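Local coordinates for protein transcriptional regulator, MarR family, putative (Bacillus cereus, PDB 3BJA) that probably binds DNA and regulates transcription through a winged helix-turn-helix domain of the MarR family, at residues Thr66-Met71 with Val77-Asn82; Phe36-Val41 with Ser51-Asn56. All coordinates share one frame; numbering follows the deposited sequence.

Interaction 1. Residues Thr66-Met71 with Val77-Asn82; sequences TMIQRM and VMTEKN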
loop_
_atom_site.group_PDB
_atom_site.type_symbol
_atom_site.label_atom_id
_atom_site.label_comp_id
_atom_site.label_asym_id
_atom_site.label_seq_id
_atom_site.Cartn_x
_atom_site.Cartn_y
_atom_site.Cartn_z
ATOM N N THR A 66 10.089 -14.925 -1.662
ATOM C CA THR A 66 11.444 -14.408 -1.435
ATOM C C THR A 66 11.513 -13.743 -0.059
ATOM O O THR A 66 12.439 -13.981 0.725
ATOM C CB THR A 66 11.859 -13.363 -2.511
ATOM O OG1 THR A 66 11.498 -13.831 -3.820
ATOM C CG2 THR A 66 13.375 -13.094 -2.453
HETATM N N MSE A 67 10.504 -12.923 0.211
HETATM C CA MSE A 67 10.368 -12.171 1.461
HETATM C C MSE A 67 10.240 -13.085 2.709
HETATM O O MSE A 67 10.785 -12.755 3.764
HETATM C CB MSE A 67 9.208 -11.154 1.297
HETATM C CG MSE A 67 9.112 -10.084 2.341
HETATM SE SE MSE A 67 8.070 -10.699 3.804
HETATM C CE MSE A 67 6.297 -10.558 3.032
ATOM N N ILE A 68 9.537 -14.216 2.578
ATOM C CA ILE A 68 9.423 -15.227 3.661
ATOM C C ILE A 68 10.741 -15.970 3.870
ATOM O O ILE A 68 11.104 -16.256 5.001
ATOM C CB ILE A 68 8.208 -16.217 3.457
ATOM C CG1 ILE A 68 6.937 -15.651 4.127
ATOM C CG2 ILE A 68 8.444 -17.577 4.097
ATOM C CD1 ILE A 68 6.503 -14.312 3.602
ATOM N N GLN A 69 11.434 -16.308 2.784
ATOM C CA GLN A 69 12.778 -16.927 2.869
ATOM C C GLN A 69 13.790 -16.076 3.643
ATOM O O GLN A 69 14.605 -16.610 4.399
ATOM C CB GLN A 69 13.334 -17.273 1.471
ATOM C CG GLN A 69 13.206 -18.747 1.140
ATOM C CD GLN A 69 14.218 -19.613 1.914
ATOM O OE1 GLN A 69 15.407 -19.295 1.981
ATOM N NE2 GLN A 69 13.742 -20.716 2.483
ATOM N N ARG A 70 13.713 -14.764 3.438
ATOM C CA ARG A 70 14.529 -13.778 4.144
ATOM C C ARG A 70 14.202 -13.843 5.640
ATOM O O ARG A 70 15.106 -13.897 6.471
ATOM C CB ARG A 70 14.246 -12.377 3.569
ATOM C CG ARG A 70 15.090 -11.211 4.067
ATOM C CD ARG A 70 16.543 -11.505 3.914
ATOM N NE ARG A 70 17.384 -10.312 3.757
ATOM C CZ ARG A 70 17.996 -9.905 2.627
ATOM N NH1 ARG A 70 17.925 -10.587 1.465
ATOM N NH2 ARG A 70 18.732 -8.787 2.663
HETATM N N MSE A 71 12.907 -13.869 5.968
HETATM C CA MSE A 71 12.439 -14.029 7.356
HETATM C C MSE A 71 12.806 -15.410 7.928
HETATM O O MSE A 71 12.958 -15.553 9.134
HETATM C CB MSE A 71 10.915 -13.797 7.468
HETATM C CG MSE A 71 10.475 -12.378 7.144
HETATM SE SE MSE A 71 8.532 -12.068 7.381
HETATM C CE MSE A 71 8.431 -11.881 9.339
ATOM N N VAL A 77 10.487 -16.711 11.172
ATOM C CA VAL A 77 9.507 -17.736 10.751
ATOM C C VAL A 77 10.175 -19.044 10.337
ATOM O O VAL A 77 11.363 -19.068 10.008
ATOM C CB VAL A 77 8.629 -17.256 9.558
ATOM C CG1 VAL A 77 7.959 -15.919 9.880
ATOM C CG2 VAL A 77 9.444 -17.155 8.256
HETATM N N MSE A 78 9.380 -20.117 10.357
HETATM C CA MSE A 78 9.795 -21.472 9.956
HETATM C C MSE A 78 8.765 -22.040 8.973
HETATM O O MSE A 78 7.559 -21.943 9.219
HETATM C CB MSE A 78 9.888 -22.372 11.184
HETATM C CG MSE A 78 10.319 -23.809 10.919
HETATM SE SE MSE A 78 11.974 -23.946 9.894
HETATM C CE MSE A 78 13.231 -23.164 11.193
ATOM N N THR A 79 9.249 -22.616 7.872
ATOM C CA THR A 79 8.405 -23.213 6.828
ATOM C C THR A 79 8.667 -24.723 6.703
ATOM O O THR A 79 9.800 -25.197 6.900
ATOM C CB THR A 79 8.573 -22.505 5.453
ATOM O OG1 THR A 79 9.872 -22.749 4.910
ATOM C CG2 THR A 79 8.344 -20.982 5.588
ATOM N N GLU A 80 7.602 -25.456 6.374
ATOM C CA GLU A 80 7.647 -26.908 6.208
ATOM C C GLU A 80 6.548 -27.397 5.254
ATOM O O GLU A 80 5.468 -26.803 5.194
ATOM C CB GLU A 80 7.510 -27.593 7.577
ATOM C CG GLU A 80 6.153 -27.371 8.286
ATOM C CD GLU A 80 6.083 -27.926 9.719
ATOM O OE1 GLU A 80 7.125 -28.309 10.316
ATOM O OE2 GLU A 80 4.950 -27.954 10.252
ATOM N N LYS A 81 6.832 -28.479 4.525
ATOM C CA LYS A 81 5.860 -29.083 3.612
ATOM C C LYS A 81 4.794 -29.815 4.433
ATOM O O LYS A 81 5.131 -30.513 5.397
ATOM C CB LYS A 81 6.542 -30.057 2.641
ATOM N N ASN A 82 3.522 -29.627 4.066
ATOM C CA ASN A 82 2.392 -30.305 4.724
ATOM C C ASN A 82 2.470 -31.809 4.394
ATOM O O ASN A 82 2.438 -32.154 3.201
ATOM C CB ASN A 82 1.053 -29.727 4.229
ATOM C CG ASN A 82 -0.176 -30.387 4.874
ATOM O OD1 ASN A 82 -0.097 -31.021 5.932
ATOM N ND2 ASN A 82 -1.328 -30.214 4.232
#
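Val77 and Met71 meet where helix 64-73 gives way to the first strand of the wing, and most of what holds the two segments together passes through this pair. Val77, the residue most covered by the contact, points toward the helix and sets both methyls against Met71, CG2 at the root of that side chain and CG1 at its tip. CG2 lies 3.7 Å from CB of Met71, close to the helix backbone, and the same methyl rests 3.8 Å from the carbonyl oxygen O of Ile68. CG1 is placed anti to the carbonyl carbon (chi1 -54°) and reaches more loosely toward CE of Met71, 4.1 Å away. That terminal methyl comes within range because the selenomethionine chain, extended through chi2, turns at chi3 (78°), which carries CE aside toward Val77 CG1.

The backbones are linked at the same point. Val77 N donates to Met71 O over 3.4 Å, a weak bond by length although nearly straight at 173°, and it closes the short connection between helix and strand. One helical turn earlier, Ile68 carries the contact outward: its CG2, anti to the backbone N, touches CG2 of Thr79 at 3.7 Å, the two side chains meeting obliquely. Thr79 thus offers its methyl to the helix. Val77 and Thr79 face the helix from alternate positions of the strand, while Met78 between them points away.

Along its edge, strand 77-81 is joined to strand 89-93 by backbone hydrogen bonds of Met78 with Tyr92 and Glu80 with Leu90. A helix packed against the base of a two-stranded hairpin that directly follows it is the hallmark of the winged helix; by its position, helix 64-73 probably corresponds to the recognition helix of MarR-type domains and strands 77-81 and 89-93 to their wing.

Interaction 2. Residues Phe36-Val41 with Ser51-Asn56; sequences FGVIQV and SKLIEN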
loop_
_atom_site.group_PDB
_atom_site.type_symbol
_atom_site.label_atom_id
_atom_site.label_comp_id
_atom_site.label_asym_id
_atom_site.label_seq_id
_atom_site.Cartn_x
_atom_site.Cartn_y
_atom_site.Cartn_z
ATOM N N PHE A 36 6.513 -6.879 9.757
ATOM C CA PHE A 36 5.655 -6.653 10.922
ATOM C C PHE A 36 4.260 -7.250 10.686
ATOM O O PHE A 36 3.784 -8.017 11.514
ATOM C CB PHE A 36 5.592 -5.149 11.230
ATOM C CG PHE A 36 4.690 -4.791 12.367
ATOM C CD1 PHE A 36 5.087 -5.027 13.682
ATOM C CD2 PHE A 36 3.451 -4.185 12.129
ATOM C CE1 PHE A 36 4.256 -4.689 14.756
ATOM C CE2 PHE A 36 2.600 -3.834 13.210
ATOM C CZ PHE A 36 3.013 -4.081 14.513
ATOM N N GLY A 37 3.659 -6.941 9.526
ATOM C CA GLY A 37 2.361 -7.481 9.127
ATOM C C GLY A 37 2.265 -8.997 9.202
ATOM O O GLY A 37 1.320 -9.530 9.811
ATOM N N VAL A 38 3.267 -9.672 8.622
ATOM C CA VAL A 38 3.384 -11.149 8.640
ATOM C C VAL A 38 3.434 -11.684 10.052
ATOM O O VAL A 38 2.768 -12.674 10.358
ATOM C CB VAL A 38 4.666 -11.660 7.878
ATOM C CG1 VAL A 38 4.948 -13.170 8.144
ATOM C CG2 VAL A 38 4.555 -11.380 6.409
ATOM N N ILE A 39 4.239 -11.045 10.900
ATOM C CA ILE A 39 4.359 -11.428 12.335
ATOM C C ILE A 39 3.001 -11.303 13.067
ATOM O O ILE A 39 2.622 -12.203 13.812
ATOM C CB ILE A 39 5.502 -10.621 13.047
ATOM C CG1 ILE A 39 6.866 -11.119 12.543
ATOM C CG2 ILE A 39 5.418 -10.735 14.562
ATOM C CD1 ILE A 39 8.035 -10.266 12.978
ATOM N N GLN A 40 2.289 -10.206 12.821
ATOM C CA GLN A 40 0.946 -9.982 13.390
ATOM C C GLN A 40 -0.011 -11.074 12.887
ATOM O O GLN A 40 -0.649 -11.748 13.702
ATOM C CB GLN A 40 0.399 -8.566 13.069
ATOM C CG GLN A 40 1.213 -7.401 13.681
ATOM C CD GLN A 40 1.297 -7.447 15.218
ATOM O OE1 GLN A 40 0.387 -7.937 15.889
ATOM N NE2 GLN A 40 2.388 -6.923 15.774
ATOM N N VAL A 41 -0.061 -11.282 11.562
ATOM C CA VAL A 41 -0.917 -12.334 10.974
ATOM C C VAL A 41 -0.602 -13.718 11.563
ATOM O O VAL A 41 -1.518 -14.403 12.028
ATOM C CB VAL A 41 -0.810 -12.393 9.435
ATOM C CG1 VAL A 41 -1.434 -13.706 8.875
ATOM C CG2 VAL A 41 -1.435 -11.138 8.806
ATOM N N SER A 51 -0.720 -19.922 1.121
ATOM C CA SER A 51 -1.895 -19.329 0.482
ATOM C C SER A 51 -2.719 -18.577 1.522
ATOM O O SER A 51 -3.002 -17.405 1.317
ATOM C CB SER A 51 -2.737 -20.386 -0.252
ATOM O OG SER A 51 -1.988 -21.002 -1.286
ATOM N N LYS A 52 -3.051 -19.232 2.645
ATOM C CA LYS A 52 -3.771 -18.560 3.766
ATOM C C LYS A 52 -3.101 -17.276 4.234
ATOM O O LYS A 52 -3.794 -16.308 4.527
ATOM C CB LYS A 52 -4.025 -19.473 4.996
ATOM C CG LYS A 52 -5.476 -19.923 5.169
ATOM C CD LYS A 52 -6.350 -18.743 5.648
ATOM C CE LYS A 52 -7.819 -19.116 5.727
ATOM N NZ LYS A 52 -8.661 -17.930 6.051
ATOM N N LEU A 53 -1.768 -17.291 4.305
ATOM C CA LEU A 53 -0.984 -16.112 4.680
ATOM C C LEU A 53 -1.145 -15.032 3.620
ATOM O O LEU A 53 -1.412 -13.897 3.964
ATOM C CB LEU A 53 0.501 -16.460 4.908
ATOM C CG LEU A 53 1.479 -15.331 5.258
ATOM C CD1 LEU A 53 1.034 -14.607 6.530
ATOM C CD2 LEU A 53 2.884 -15.877 5.386
ATOM N N ILE A 54 -1.016 -15.390 2.342
ATOM C CA ILE A 54 -1.199 -14.419 1.225
ATOM C C ILE A 54 -2.611 -13.780 1.271
ATOM O O ILE A 54 -2.757 -12.567 1.112
ATOM C CB ILE A 54 -0.916 -15.064 -0.163
ATOM C CG1 ILE A 54 0.573 -15.414 -0.306
ATOM C CG2 ILE A 54 -1.285 -14.111 -1.291
ATOM C CD1 ILE A 54 0.873 -16.500 -1.340
ATOM N N GLU A 55 -3.624 -14.606 1.533
ATOM C CA GLU A 55 -5.028 -14.159 1.657
ATOM C C GLU A 55 -5.214 -13.227 2.877
ATOM O O GLU A 55 -5.758 -12.116 2.737
ATOM C CB GLU A 55 -5.978 -15.377 1.704
ATOM C CG GLU A 55 -6.003 -16.152 0.357
ATOM C CD GLU A 55 -6.623 -17.558 0.409
ATOM O OE1 GLU A 55 -6.896 -18.113 1.508
ATOM O OE2 GLU A 55 -6.813 -18.118 -0.696
ATOM N N ASN A 56 -4.710 -13.670 4.040
ATOM C CA ASN A 56 -4.749 -12.889 5.285
ATOM C C ASN A 56 -3.887 -11.624 5.275
ATOM O O ASN A 56 -4.041 -10.796 6.177
ATOM C CB ASN A 56 -4.381 -13.744 6.509
ATOM C CG ASN A 56 -5.386 -14.852 6.788
ATOM O OD1 ASN A 56 -6.224 -15.186 5.945
ATOM N ND2 ASN A 56 -5.281 -15.454 7.967
#
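Val41 of helix 33-44 packs against Leu53 and Asn56 of helix 50-56, a worked case of a small contact between two helices made mainly by branched side chains, here Val41 and Leu53. The apolar contacts dominate. CG1 of Val41, anti to the backbone N (chi1 166°), projects across the gap and meets CD1 of Leu53 at 3.5 Å. Leu53 reaches this point through its outer methyls, and it splits them: while CD1 takes Val41, CD2 extends to CG1 of Val38 at 4.4 Å, a looser touch one turn earlier on helix 33-44.

A second group of contacts involves the C-terminal residue of the short helix. CG1 of Val41 also lies 3.8 Å from CB of Asn56, so this one methyl is shared between Leu53 and Asn56. Its twin, CG2, rests 3.7 Å from the backbone O of Asn56. Asn56 therefore contributes its aliphatic root and its backbone to the contact, rather than its amide.

The segment axes pass 10.5 Å apart at 113°, a steep crossing, consistent with the small patch of touching residues. Around that patch, helix 64-73 adds Met67 and Met71 against Val38 and Met64 against Leu53. Helix 95-116 approaches helix 33-44 through Val104 on Phe36 and Lys101 on Ile39, and strand 48-49 immediately precedes helix 50-56.

Interaction 1 and interaction 2 are adjoining contacts in one winged helix-turn-helix domain, their centres about 12 Å apart. Helix 64-73 joins them: it packs on strand 77-81 in interaction 1 and also covers the helix pair of interaction 2. Met71 is the main bridge, its CE lying 3.6 Å from CG1 of Ile39 and its SE 3.8 Å from CG1 of Val38. Met67 adds a CE contact with CG2 of Val38 at 3.9 Å, and CG1 of Ile68 reaches CD2 of Leu53 at 4.2 Å. Helices 50-56 and 64-73 follow each other in the chain, consistent with the helix-turn-helix that probably reads DNA, with the wing alongside.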